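Local coordinates for MutT/NUDIX family protein (Bacillus thuringiensis str. Al Hakam, PDB 3ID9), which probably hydrolyses a nucleoside diphosphate linked to another moiety, its own substrate not being established, at residues T27-E32 / T99-R104; K35-K40 / E71-E76; L83-K88 / G153-L158. One frame throughout, in Å; residues are numbered along the deposited sequence.

Interaction 1: residues T27-E32 / T99-R104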
ATOM      1  N   THR B  27       1.275  10.951  -0.966  1.00 28.77           N
ATOM      2  CA  THR B  27       1.682  11.966  -0.001  1.00 26.88           C
ATOM      3  C   THR B  27       3.062  11.581   0.481  1.00 27.31           C
ATOM      4  O   THR B  27       3.332  10.401   0.719  1.00 25.01           O
ATOM      5  CB  THR B  27       0.715  12.027   1.202  1.00 27.26           C
ATOM      6  OG1 THR B  27      -0.507  12.644   0.790  1.00 25.66           O
ATOM      7  CG2 THR B  27       1.325  12.818   2.351  1.00 27.63           C
ATOM      8  N   GLY B  28       3.934  12.576   0.612  1.00 26.66           N
ATOM      9  CA  GLY B  28       5.282  12.300   1.052  1.00 26.63           C
ATOM     10  C   GLY B  28       5.564  12.726   2.477  1.00 28.42           C
ATOM     11  O   GLY B  28       5.118  13.779   2.931  1.00 29.27           O
ATOM     12  N   ILE B  29       6.306  11.889   3.189  1.00 28.02           N
ATOM     13  CA  ILE B  29       6.686  12.180   4.553  1.00 28.15           C
ATOM     14  C   ILE B  29       8.194  11.992   4.651  1.00 29.85           C
ATOM     15  O   ILE B  29       8.700  10.869   4.772  1.00 28.21           O
ATOM     16  CB  ILE B  29       5.934  11.275   5.547  1.00 26.94           C
ATOM     17  CG1 ILE B  29       4.464  11.707   5.576  1.00 29.08           C
ATOM     18  CG2 ILE B  29       6.553  11.374   6.928  1.00 24.59           C
ATOM     19  CD1 ILE B  29       3.631  11.062   6.641  1.00 31.27           C
ATOM     20  N   LEU B  30       8.899  13.119   4.561  1.00 29.91           N
ATOM     21  CA  LEU B  30      10.351  13.149   4.615  1.00 29.92           C
ATOM     22  C   LEU B  30      10.748  13.672   5.984  1.00 29.64           C
ATOM     23  O   LEU B  30      10.591  14.859   6.284  1.00 31.72           O
ATOM     24  CB  LEU B  30      10.889  14.058   3.502  1.00 31.86           C
ATOM     25  CG  LEU B  30      12.369  13.955   3.109  1.00 34.62           C
ATOM     26  CD1 LEU B  30      12.646  14.926   1.967  1.00 31.82           C
ATOM     27  CD2 LEU B  30      13.268  14.271   4.302  1.00 35.07           C
ATOM     28  N   ILE B  31      11.258  12.766   6.809  1.00 29.49           N
ATOM     29  CA  ILE B  31      11.668  13.083   8.165  1.00 29.92           C
ATOM     30  C   ILE B  31      13.182  13.122   8.301  1.00 32.32           C
ATOM     31  O   ILE B  31      13.886  12.237   7.815  1.00 31.87           O
ATOM     32  CB  ILE B  31      11.130  12.035   9.155  1.00 29.24           C
ATOM     33  CG1 ILE B  31       9.604  11.994   9.082  1.00 30.36           C
ATOM     34  CG2 ILE B  31      11.600  12.348  10.561  1.00 28.03           C
ATOM     35  CD1 ILE B  31       8.999  10.770   9.756  1.00 28.77           C
ATOM     36  N   GLU B  32      13.670  14.164   8.962  1.00 32.70           N
ATOM     37  CA  GLU B  32      15.092  14.346   9.219  1.00 34.03           C
ATOM     38  C   GLU B  32      15.194  15.069  10.556  1.00 35.72           C
ATOM     39  O   GLU B  32      14.526  16.082  10.779  1.00 33.47           O
ATOM     40  CB  GLU B  32      15.758  15.164   8.104  1.00 34.02           C
ATOM     41  CG  GLU B  32      16.045  14.365   6.834  1.00 34.02           C
ATOM     42  CD  GLU B  32      16.839  15.148   5.798  1.00 35.83           C
ATOM     43  OE1 GLU B  32      17.486  16.144   6.175  1.00 37.88           O
ATOM     44  OE2 GLU B  32      16.835  14.761   4.608  1.00 35.90           O
ATOM     45  N   THR B  99       0.503   7.006   1.298  1.00 27.67           N
ATOM     46  CA  THR B  99       1.480   7.843   1.987  1.00 26.63           C
ATOM     47  C   THR B  99       2.833   7.137   2.026  1.00 28.05           C
ATOM     48  O   THR B  99       2.941   6.014   2.528  1.00 27.58           O
ATOM     49  CB  THR B  99       1.049   8.154   3.441  1.00 26.64           C
ATOM     50  OG1 THR B  99      -0.027   9.098   3.431  1.00 24.86           O
ATOM     51  CG2 THR B  99       2.210   8.745   4.231  1.00 27.40           C
ATOM     52  N   PHE B 100       3.862   7.804   1.507  1.00 29.10           N
ATOM     53  CA  PHE B 100       5.213   7.241   1.464  1.00 30.75           C
ATOM     54  C   PHE B 100       6.203   7.865   2.444  1.00 31.07           C
ATOM     55  O   PHE B 100       6.226   9.081   2.612  1.00 33.37           O
ATOM     56  CB  PHE B 100       5.832   7.417   0.072  1.00 31.00           C
ATOM     57  CG  PHE B 100       5.246   6.541  -0.986  1.00 32.78           C
ATOM     58  CD1 PHE B 100       4.590   7.100  -2.077  1.00 32.84           C
ATOM     59  CD2 PHE B 100       5.388   5.156  -0.920  1.00 33.19           C
ATOM     60  CE1 PHE B 100       4.088   6.295  -3.090  1.00 35.71           C
ATOM     61  CE2 PHE B 100       4.890   4.338  -1.925  1.00 31.78           C
ATOM     62  CZ  PHE B 100       4.237   4.904  -3.013  1.00 34.31           C
ATOM     63  N   LEU B 101       7.021   7.032   3.080  1.00 31.16           N
ATOM     64  CA  LEU B 101       8.079   7.536   3.944  1.00 32.05           C
ATOM     65  C   LEU B 101       9.189   7.763   2.929  1.00 32.41           C
ATOM     66  O   LEU B 101       9.626   6.822   2.266  1.00 32.56           O
ATOM     67  CB  LEU B 101       8.531   6.494   4.967  1.00 33.19           C
ATOM     68  CG  LEU B 101       7.651   6.396   6.211  1.00 36.13           C
ATOM     69  CD1 LEU B 101       8.194   5.319   7.146  1.00 36.71           C
ATOM     70  CD2 LEU B 101       7.620   7.747   6.904  1.00 34.41           C
ATOM     71  N   LEU B 102       9.621   9.011   2.788  1.00 32.39           N
ATOM     72  CA  LEU B 102      10.654   9.356   1.824  1.00 31.99           C
ATOM     73  C   LEU B 102      12.024   9.573   2.448  1.00 33.37           C
ATOM     74  O   LEU B 102      12.148   9.803   3.650  1.00 33.24           O
ATOM     75  CB  LEU B 102      10.245  10.618   1.066  1.00 28.81           C
ATOM     76  CG  LEU B 102       8.962  10.507   0.248  1.00 28.51           C
ATOM     77  CD1 LEU B 102       8.552  11.880  -0.284  1.00 25.87           C
ATOM     78  CD2 LEU B 102       9.188   9.525  -0.894  1.00 25.11           C
ATOM     79  N   GLU B 103      13.047   9.488   1.607  1.00 35.85           N
ATOM     80  CA  GLU B 103      14.426   9.708   2.018  1.00 38.86           C
ATOM     81  C   GLU B 103      15.115  10.553   0.942  1.00 39.22           C
ATOM     82  O   GLU B 103      14.913  10.337  -0.256  1.00 37.55           O
ATOM     83  CB  GLU B 103      15.140   8.372   2.179  1.00 43.67           C
ATOM     84  CG  GLU B 103      16.582   8.474   2.604  1.00 50.82           C
ATOM     85  CD  GLU B 103      17.146   7.128   3.018  1.00 56.61           C
ATOM     86  OE1 GLU B 103      16.719   6.608   4.077  1.00 57.85           O
ATOM     87  OE2 GLU B 103      18.007   6.590   2.284  1.00 59.59           O
ATOM     88  N   ARG B 104      15.916  11.526   1.369  1.00 41.35           N
ATOM     89  CA  ARG B 104      16.630  12.394   0.433  1.00 43.84           C
ATOM     90  C   ARG B 104      17.802  11.669  -0.222  1.00 46.55           C
ATOM     91  O   ARG B 104      18.459  10.840   0.408  1.00 46.67           O
ATOM     92  CB  ARG B 104      17.168  13.635   1.153  1.00 41.12           C
ATOM     93  CG  ARG B 104      16.539  14.942   0.703  1.00 39.81           C
ATOM     94  CD  ARG B 104      17.474  16.120   0.929  1.00 33.83           C
ATOM     95  NE  ARG B 104      17.944  16.186   2.305  1.00 32.14           N
ATOM     96  CZ  ARG B 104      18.922  16.982   2.726  1.00 31.74           C
ATOM     97  NH1 ARG B 104      19.540  17.790   1.869  1.00 29.80           N
ATOM     98  NH2 ARG B 104      19.288  16.965   4.004  1.00 28.86           N
TER
HETATM   99  O   HOH W   1      14.331  11.082   5.641  1.00 33.32           O
HETATM  100  O   HOH W   2      16.314  12.198   4.001  1.00 29.14           O

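Interaction 2: residues K35-K40 / E71-E76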
ATOM      1  N   LYS B  35      12.040  15.922  12.369  1.00 34.07           N
ATOM      2  CA  LYS B  35      11.218  16.989  11.804  1.00 31.89           C
ATOM      3  C   LYS B  35      10.629  16.516  10.493  1.00 29.05           C
ATOM      4  O   LYS B  35      11.251  15.734   9.775  1.00 29.99           O
ATOM      5  CB  LYS B  35      12.046  18.240  11.534  1.00 33.88           C
ATOM      6  CG  LYS B  35      12.702  18.847  12.756  1.00 36.88           C
ATOM      7  CD  LYS B  35      13.601  19.990  12.326  1.00 39.82           C
ATOM      8  CE  LYS B  35      14.382  20.561  13.485  1.00 42.54           C
ATOM      9  NZ  LYS B  35      15.277  21.656  13.021  1.00 45.77           N
ATOM     10  N   VAL B  36       9.436  16.998  10.180  1.00 26.21           N
ATOM     11  CA  VAL B  36       8.771  16.625   8.944  1.00 26.05           C
ATOM     12  C   VAL B  36       8.758  17.783   7.959  1.00 24.67           C
ATOM     13  O   VAL B  36       8.559  18.928   8.336  1.00 24.45           O
ATOM     14  CB  VAL B  36       7.308  16.190   9.203  1.00 26.54           C
ATOM     15  CG1 VAL B  36       6.687  15.664   7.922  1.00 27.94           C
ATOM     16  CG2 VAL B  36       7.273  15.111  10.254  1.00 30.75           C
ATOM     17  N   LEU B  37       8.952  17.471   6.686  1.00 23.73           N
ATOM     18  CA  LEU B  37       8.948  18.482   5.641  1.00 23.82           C
ATOM     19  C   LEU B  37       7.527  18.938   5.309  1.00 24.54           C
ATOM     20  O   LEU B  37       6.711  18.142   4.864  1.00 26.03           O
ATOM     21  CB  LEU B  37       9.603  17.902   4.383  1.00 23.70           C
ATOM     22  CG  LEU B  37       9.773  18.607   3.025  1.00 27.52           C
ATOM     23  CD1 LEU B  37       8.805  19.756   2.848  1.00 25.16           C
ATOM     24  CD2 LEU B  37      11.201  19.084   2.905  1.00 26.22           C
ATOM     25  N   LEU B  38       7.226  20.215   5.539  1.00 23.71           N
ATOM     26  CA  LEU B  38       5.922  20.741   5.173  1.00 23.33           C
ATOM     27  C   LEU B  38       6.128  21.724   4.040  1.00 24.62           C
ATOM     28  O   LEU B  38       7.167  22.358   3.925  1.00 24.56           O
ATOM     29  CB  LEU B  38       5.212  21.437   6.333  1.00 23.61           C
ATOM     30  CG  LEU B  38       4.849  20.555   7.531  1.00 26.05           C
ATOM     31  CD1 LEU B  38       3.929  21.347   8.472  1.00 21.37           C
ATOM     32  CD2 LEU B  38       4.174  19.257   7.047  1.00 21.18           C
ATOM     33  N   VAL B  39       5.112  21.827   3.204  1.00 26.55           N
ATOM     34  CA  VAL B  39       5.108  22.677   2.042  1.00 28.85           C
ATOM     35  C   VAL B  39       3.947  23.653   2.190  1.00 32.55           C
ATOM     36  O   VAL B  39       2.975  23.374   2.898  1.00 29.70           O
ATOM     37  CB  VAL B  39       4.949  21.782   0.780  1.00 28.90           C
ATOM     38  CG1 VAL B  39       4.227  22.510  -0.321  1.00 31.33           C
ATOM     39  CG2 VAL B  39       6.319  21.339   0.303  1.00 25.32           C
ATOM     40  N   LYS B  40       4.044  24.807   1.543  1.00 37.58           N
ATOM     41  CA  LYS B  40       2.968  25.781   1.636  1.00 45.33           C
ATOM     42  C   LYS B  40       2.102  25.647   0.391  1.00 51.05           C
ATOM     43  O   LYS B  40       2.609  25.684  -0.732  1.00 49.55           O
ATOM     44  CB  LYS B  40       3.534  27.195   1.737  1.00 45.75           C
ATOM     45  CG  LYS B  40       2.519  28.249   2.107  1.00 46.35           C
ATOM     46  CD  LYS B  40       2.293  28.310   3.610  1.00 49.00           C
ATOM     47  CE  LYS B  40       2.772  29.650   4.191  1.00 48.61           C
ATOM     48  NZ  LYS B  40       2.070  30.830   3.596  1.00 45.77           N
ATOM     49  N   GLU B  71       8.487  19.384  -7.644  1.00 39.20           N
ATOM     50  CA  GLU B  71       7.743  20.544  -8.109  1.00 39.71           C
ATOM     51  C   GLU B  71       7.400  21.403  -6.890  1.00 39.52           C
ATOM     52  O   GLU B  71       7.254  22.616  -6.997  1.00 40.08           O
ATOM     53  CB  GLU B  71       6.440  20.139  -8.803  1.00 43.18           C
ATOM     54  CG  GLU B  71       6.600  19.138  -9.943  1.00 50.72           C
ATOM     55  CD  GLU B  71       5.304  18.917 -10.724  1.00 53.53           C
ATOM     56  OE1 GLU B  71       4.225  18.861 -10.091  1.00 55.06           O
ATOM     57  OE2 GLU B  71       5.369  18.787 -11.967  1.00 54.32           O
ATOM     58  N   GLU B  72       7.293  20.772  -5.725  1.00 38.30           N
ATOM     59  CA  GLU B  72       6.941  21.495  -4.509  1.00 38.22           C
ATOM     60  C   GLU B  72       8.100  21.772  -3.557  1.00 36.75           C
ATOM     61  O   GLU B  72       7.985  22.643  -2.704  1.00 37.70           O
ATOM     62  CB  GLU B  72       5.828  20.748  -3.756  1.00 40.31           C
ATOM     63  CG  GLU B  72       4.552  20.557  -4.586  1.00 46.04           C
ATOM     64  CD  GLU B  72       3.450  19.792  -3.851  1.00 51.08           C
ATOM     65  OE1 GLU B  72       3.693  18.649  -3.408  1.00 52.70           O
ATOM     66  OE2 GLU B  72       2.330  20.332  -3.720  1.00 55.00           O
ATOM     67  N   THR B  73       9.211  21.051  -3.702  1.00 34.96           N
ATOM     68  CA  THR B  73      10.367  21.239  -2.820  1.00 32.32           C
ATOM     69  C   THR B  73      11.699  21.218  -3.576  1.00 32.92           C
ATOM     70  O   THR B  73      12.754  21.475  -2.997  1.00 31.09           O
ATOM     71  CB  THR B  73      10.464  20.126  -1.750  1.00 33.05           C
ATOM     72  OG1 THR B  73      11.104  18.975  -2.324  1.00 33.90           O
ATOM     73  CG2 THR B  73       9.083  19.725  -1.248  1.00 29.20           C
ATOM     74  N   GLY B  74      11.653  20.895  -4.864  1.00 32.97           N
ATOM     75  CA  GLY B  74      12.872  20.834  -5.644  1.00 32.64           C
ATOM     76  C   GLY B  74      13.883  19.785  -5.193  1.00 33.47           C
ATOM     77  O   GLY B  74      14.997  19.744  -5.712  1.00 33.13           O
ATOM     78  N   LEU B  75      13.506  18.926  -4.246  1.00 34.12           N
ATOM     79  CA  LEU B  75      14.409  17.886  -3.739  1.00 34.83           C
ATOM     80  C   LEU B  75      14.346  16.581  -4.530  1.00 36.21           C
ATOM     81  O   LEU B  75      13.339  16.274  -5.163  1.00 36.48           O
ATOM     82  CB  LEU B  75      14.075  17.548  -2.285  1.00 34.88           C
ATOM     83  CG  LEU B  75      14.192  18.596  -1.185  1.00 35.08           C
ATOM     84  CD1 LEU B  75      13.769  17.968   0.139  1.00 32.75           C
ATOM     85  CD2 LEU B  75      15.632  19.100  -1.104  1.00 33.27           C
ATOM     86  N   GLU B  76      15.432  15.815  -4.483  1.00 36.65           N
ATOM     87  CA  GLU B  76      15.480  14.513  -5.140  1.00 37.67           C
ATOM     88  C   GLU B  76      15.268  13.494  -4.029  1.00 36.71           C
ATOM     89  O   GLU B  76      15.970  13.507  -3.018  1.00 35.42           O
ATOM     90  CB  GLU B  76      16.835  14.279  -5.813  1.00 39.54           C
ATOM     91  CG  GLU B  76      16.997  15.012  -7.132  1.00 43.44           C
ATOM     92  CD  GLU B  76      15.908  14.647  -8.131  1.00 46.68           C
ATOM     93  OE1 GLU B  76      15.739  13.442  -8.425  1.00 48.77           O
ATOM     94  OE2 GLU B  76      15.219  15.565  -8.626  1.00 48.04           O
TER

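Interaction 3: residues L83-K88 / G153-L158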
ATOM      1  N   LEU B  83       3.795   3.732   3.876  1.00 34.90           N
ATOM      2  CA  LEU B  83       3.412   3.914   5.262  1.00 32.59           C
ATOM      3  C   LEU B  83       1.937   3.687   5.551  1.00 30.88           C
ATOM      4  O   LEU B  83       1.573   3.046   6.543  1.00 28.50           O
ATOM      5  CB  LEU B  83       3.779   5.326   5.729  1.00 32.81           C
ATOM      6  CG  LEU B  83       3.264   5.657   7.134  1.00 34.15           C
ATOM      7  CD1 LEU B  83       4.065   4.859   8.156  1.00 33.74           C
ATOM      8  CD2 LEU B  83       3.384   7.149   7.407  1.00 35.55           C
ATOM      9  N   TYR B  84       1.086   4.206   4.681  1.00 28.58           N
ATOM     10  CA  TYR B  84      -0.330   4.124   4.930  1.00 29.55           C
ATOM     11  C   TYR B  84      -1.125   4.175   3.639  1.00 29.86           C
ATOM     12  O   TYR B  84      -0.822   4.959   2.737  1.00 29.18           O
ATOM     13  CB  TYR B  84      -0.712   5.299   5.832  1.00 31.48           C
ATOM     14  CG  TYR B  84      -2.114   5.294   6.367  1.00 35.70           C
ATOM     15  CD1 TYR B  84      -2.455   4.526   7.478  1.00 37.45           C
ATOM     16  CD2 TYR B  84      -3.097   6.093   5.789  1.00 38.38           C
ATOM     17  CE1 TYR B  84      -3.747   4.558   8.007  1.00 40.22           C
ATOM     18  CE2 TYR B  84      -4.387   6.135   6.306  1.00 41.71           C
ATOM     19  CZ  TYR B  84      -4.705   5.369   7.416  1.00 42.83           C
ATOM     20  OH  TYR B  84      -5.980   5.437   7.939  1.00 47.16           O
ATOM     21  N   VAL B  85      -2.139   3.324   3.558  1.00 28.82           N
ATOM     22  CA  VAL B  85      -3.002   3.268   2.396  1.00 29.26           C
ATOM     23  C   VAL B  85      -4.419   3.479   2.899  1.00 30.83           C
ATOM     24  O   VAL B  85      -4.884   2.798   3.815  1.00 30.23           O
ATOM     25  CB  VAL B  85      -2.886   1.909   1.657  1.00 28.68           C
ATOM     26  CG1 VAL B  85      -3.914   1.837   0.544  1.00 27.26           C
ATOM     27  CG2 VAL B  85      -1.485   1.755   1.070  1.00 25.63           C
ATOM     28  N   CYS B  86      -5.087   4.460   2.312  1.00 31.78           N
ATOM     29  CA  CYS B  86      -6.446   4.788   2.696  1.00 33.41           C
ATOM     30  C   CYS B  86      -7.310   4.757   1.444  1.00 30.53           C
ATOM     31  O   CYS B  86      -7.006   5.431   0.458  1.00 26.87           O
ATOM     32  CB  CYS B  86      -6.475   6.186   3.333  1.00 37.54           C
ATOM     33  SG  CYS B  86      -8.137   6.816   3.699  1.00 49.38           S
ATOM     34  N   ASP B  87      -8.369   3.955   1.456  1.00 28.11           N
ATOM     35  CA  ASP B  87      -9.220   3.923   0.286  1.00 28.65           C
ATOM     36  C   ASP B  87     -10.675   4.194   0.610  1.00 27.41           C
ATOM     37  O   ASP B  87     -11.199   3.752   1.631  1.00 26.78           O
ATOM     38  CB  ASP B  87      -9.026   2.616  -0.518  1.00 31.25           C
ATOM     39  CG  ASP B  87      -9.698   1.407   0.107  1.00 33.08           C
ATOM     40  OD1 ASP B  87      -9.467   1.108   1.298  1.00 35.05           O
ATOM     41  OD2 ASP B  87     -10.454   0.736  -0.625  1.00 35.80           O
ATOM     42  N   LYS B  88     -11.288   4.992  -0.260  1.00 27.36           N
ATOM     43  CA  LYS B  88     -12.685   5.397  -0.152  1.00 28.44           C
ATOM     44  C   LYS B  88     -13.382   5.028  -1.443  1.00 26.57           C
ATOM     45  O   LYS B  88     -13.505   5.857  -2.345  1.00 25.33           O
ATOM     46  CB  LYS B  88     -12.805   6.912   0.041  1.00 32.13           C
ATOM     47  CG  LYS B  88     -12.433   7.439   1.417  1.00 37.06           C
ATOM     48  CD  LYS B  88     -12.705   8.930   1.464  1.00 40.77           C
ATOM     49  CE  LYS B  88     -12.409   9.536   2.819  1.00 44.90           C
ATOM     50  NZ  LYS B  88     -12.710  11.005   2.785  1.00 46.72           N
ATOM     51  N   GLY B 153       3.196  -0.188   6.240  1.00 28.57           N
ATOM     52  CA  GLY B 153       2.196  -1.164   5.843  1.00 28.65           C
ATOM     53  C   GLY B 153       0.833  -1.040   6.513  1.00 30.51           C
ATOM     54  O   GLY B 153       0.084  -2.018   6.575  1.00 30.70           O
ATOM     55  N   SER B 154       0.508   0.146   7.025  1.00 28.60           N
ATOM     56  CA  SER B 154      -0.783   0.366   7.671  1.00 27.46           C
ATOM     57  C   SER B 154      -1.855   0.562   6.609  1.00 26.87           C
ATOM     58  O   SER B 154      -1.596   1.133   5.550  1.00 25.84           O
ATOM     59  CB  SER B 154      -0.736   1.600   8.574  1.00 26.87           C
ATOM     60  OG  SER B 154       0.096   1.382   9.692  1.00 29.65           O
ATOM     61  N   TYR B 155      -3.064   0.105   6.899  1.00 25.26           N
ATOM     62  CA  TYR B 155      -4.154   0.229   5.945  1.00 26.54           C
ATOM     63  C   TYR B 155      -5.491   0.510   6.612  1.00 27.71           C
ATOM     64  O   TYR B 155      -5.722   0.140   7.760  1.00 28.67           O
ATOM     65  CB  TYR B 155      -4.283  -1.052   5.123  1.00 25.44           C
ATOM     66  CG  TYR B 155      -5.606  -1.147   4.399  1.00 25.86           C
ATOM     67  CD1 TYR B 155      -5.815  -0.492   3.185  1.00 24.97           C
ATOM     68  CD2 TYR B 155      -6.678  -1.832   4.969  1.00 25.24           C
ATOM     69  CE1 TYR B 155      -7.058  -0.514   2.561  1.00 24.63           C
ATOM     70  CE2 TYR B 155      -7.926  -1.856   4.352  1.00 25.32           C
ATOM     71  CZ  TYR B 155      -8.110  -1.198   3.152  1.00 25.14           C
ATOM     72  OH  TYR B 155      -9.349  -1.230   2.548  1.00 26.22           O
ATOM     73  N   GLN B 156      -6.387   1.143   5.874  1.00 29.06           N
ATOM     74  CA  GLN B 156      -7.697   1.444   6.407  1.00 32.22           C
ATOM     75  C   GLN B 156      -8.671   1.668   5.268  1.00 32.80           C
ATOM     76  O   GLN B 156      -8.374   2.402   4.328  1.00 33.53           O
ATOM     77  CB  GLN B 156      -7.621   2.686   7.284  1.00 35.60           C
ATOM     78  CG  GLN B 156      -8.908   3.032   7.991  1.00 44.34           C
ATOM     79  CD  GLN B 156      -8.780   4.307   8.812  1.00 48.69           C
ATOM     80  OE1 GLN B 156      -7.890   4.430   9.659  1.00 49.72           O
ATOM     81  NE2 GLN B 156      -9.671   5.263   8.567  1.00 50.44           N
ATOM     82  N   GLY B 157      -9.821   1.007   5.344  1.00 33.73           N
ATOM     83  CA  GLY B 157     -10.846   1.164   4.331  1.00 33.75           C
ATOM     84  C   GLY B 157     -11.941   2.019   4.946  1.00 36.16           C
ATOM     85  O   GLY B 157     -12.327   1.801   6.092  1.00 33.48           O
ATOM     86  N   LEU B 158     -12.436   2.999   4.199  1.00 38.91           N
ATOM     87  CA  LEU B 158     -13.482   3.880   4.704  1.00 41.79           C
ATOM     88  C   LEU B 158     -14.697   3.929   3.795  1.00 43.71           C
ATOM     89  O   LEU B 158     -14.593   4.246   2.610  1.00 43.65           O
ATOM     90  CB  LEU B 158     -12.937   5.296   4.873  1.00 43.11           C
ATOM     91  CG  LEU B 158     -11.810   5.457   5.885  1.00 44.51           C
ATOM     92  CD1 LEU B 158     -11.177   6.825   5.747  1.00 43.66           C
ATOM     93  CD2 LEU B 158     -12.368   5.247   7.279  1.00 46.36           C
TER

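Interaction 1: residues T27-E32 / T99-R104
Thr27 and Thr99 lie side by side in a parallel strand pairing whose direct bonds run as far as Ile29 and Leu102. The backbone bonds come first: Phe100 N gives to Thr27 O at 2.8 Å, Ile29 N to Phe100 O, and Leu102 N to Ile29 O at 2.9 Å. The segment axes diverge by 42°, and past Leu102 water takes over. One water gives to Ile31 O and Leu102 O; a second joins Glu32 OE2 to Arg104 N.

Apolar contacts occupy both faces. On one, the outer methyl of Ile29, CD1, meets Thr99 CG2 at 3.6 Å, while its branch methyl CG2, anti to the backbone N, lies 3.8 Å from Leu101 CD2; Phe141 and Ile145 of helix 139-147 cover Ile29. On the other, Leu102 CD1 rests over Gly28 CA at 3.6 Å, using the room left by the missing side chain, with Met65 and Met69 of helix 61-72 behind it.

The charged pair closes the splayed end. Arg104, bent at chi3 (-54°), presents its guanidinium edge side-on: NE gives to Glu32 OE2 at 2.9 Å, nearly in plane, and NH2 to Glu32 OE1 at 2.9 Å. Both oxygens use syn lone pairs, and the two planes lie 24° apart. Direct backbone bonding thus holds the buried end of the pairing, whereas a salt bridge and water span its more exposed end.

Interaction 2: residues K35-K40 / E71-E76
No backbone hydrogen bond links strand 35-40 to the end of helix 61-72 and the turn after it; the nearest CA atoms, those of Val39 and Glu72, stay 6.9 Å apart, so the contact is made by side chains of the strand against side chains and one carbonyl of the helix end and turn. Val39 CG2, anti to its own carbonyl carbon, does most of the touching: it lies 3.6 Å from Thr73 CG2 and 3.7 Å from Glu72 O. Leu37 divides its two methyls, CD1 going to Thr73 CG2 at 4.1 Å and CD2 meeting Leu75 CD1 tip to tip at 3.9 Å.

Thr73 is two-sided. With chi1 at 82° its OG1 sits between backbone N and carbonyl carbon and turns back to the main chain, accepting from Leu75 N at 3.1 Å in an ST turn and also bonding Met69 O. The methyl is left to face the strand. Of the Glu72 side chain it is CB that meets Val39, while OE1 is held by Gly52 N.

Residues 53-74 fit the Nudix box, and the contact seats the C-terminal end of that motif's helix against the sheet, as in the alpha-beta-alpha sandwich of Nudix hydrolases.

Interaction 3: residues L83-K88 / G153-L158
Tyr155 and Asp87 mark the tightly packed face of two parallel strands whose axes run only 11° apart. Tyr155 OH gives to Asp87 OD1 at 2.7 Å, reaching the syn side of the carboxylate from somewhat out of its plane, while Tyr155 CD1 lies 4.0 Å from Val85 CG1. A chi1 of 76° swings the Asp87 carboxylate back over the strand pair toward the phenol. The second subunit packs on this face: its Leu61 N bonds Asp87 OD2, its Glu62 N bonds Tyr155 OH, and its Phe100 meets the Tyr155 ring edge-to-face.

The other face is looser and partly exposed. Ser154 CB touches the edge of the Tyr84 ring at CD1, 3.6 Å away, and Tyr84 OH gives to Gln156 OE1 at 2.8 Å. That bond comes from above the amide, 84° out of the carbonyl plane, with ring and amide almost perpendicular. Farther along, Leu158 CD1 rests 3.7 Å from Cys86 SG, and the extended Lys88 lies obliquely across Leu158 at the solvent side.

Between the faces, five backbone bonds run from Ser154 N to Leu83 O through to Leu158 N to Asp87 O at 2.9 Å. Strand 154-157 thus lies along one side of strand 77-88, whose other neighbour is strand 95-104, with a classic beta bulge where Leu83 and Tyr84 both face Thr99; Leu144 of helix 139-147 packs on Tyr84 and Ser154.

All three contacts belong to one mixed sheet and its covering helices. Interaction 1 lies nearest the chain's centre. The centres of interactions 1 and 2 are about 9 Å apart, and those of interactions 1 and 3 about 16 Å. Interactions 2 and 3 lie on opposite sides of the chain's centre, their own centres about 23 Å apart. Strand 23-32 joins interactions 1 and 2 by pairing with strand 35-40, and strand 95-104 joins interactions 1 and 3 by pairing with strand 77-88. Along the chain, interaction 2 is nested within the loop closed by interaction 1, whereas interactions 1 and 3 alternate. The central pairing thus connects the Nudix-box helix end with the strand pair that meets the second subunit.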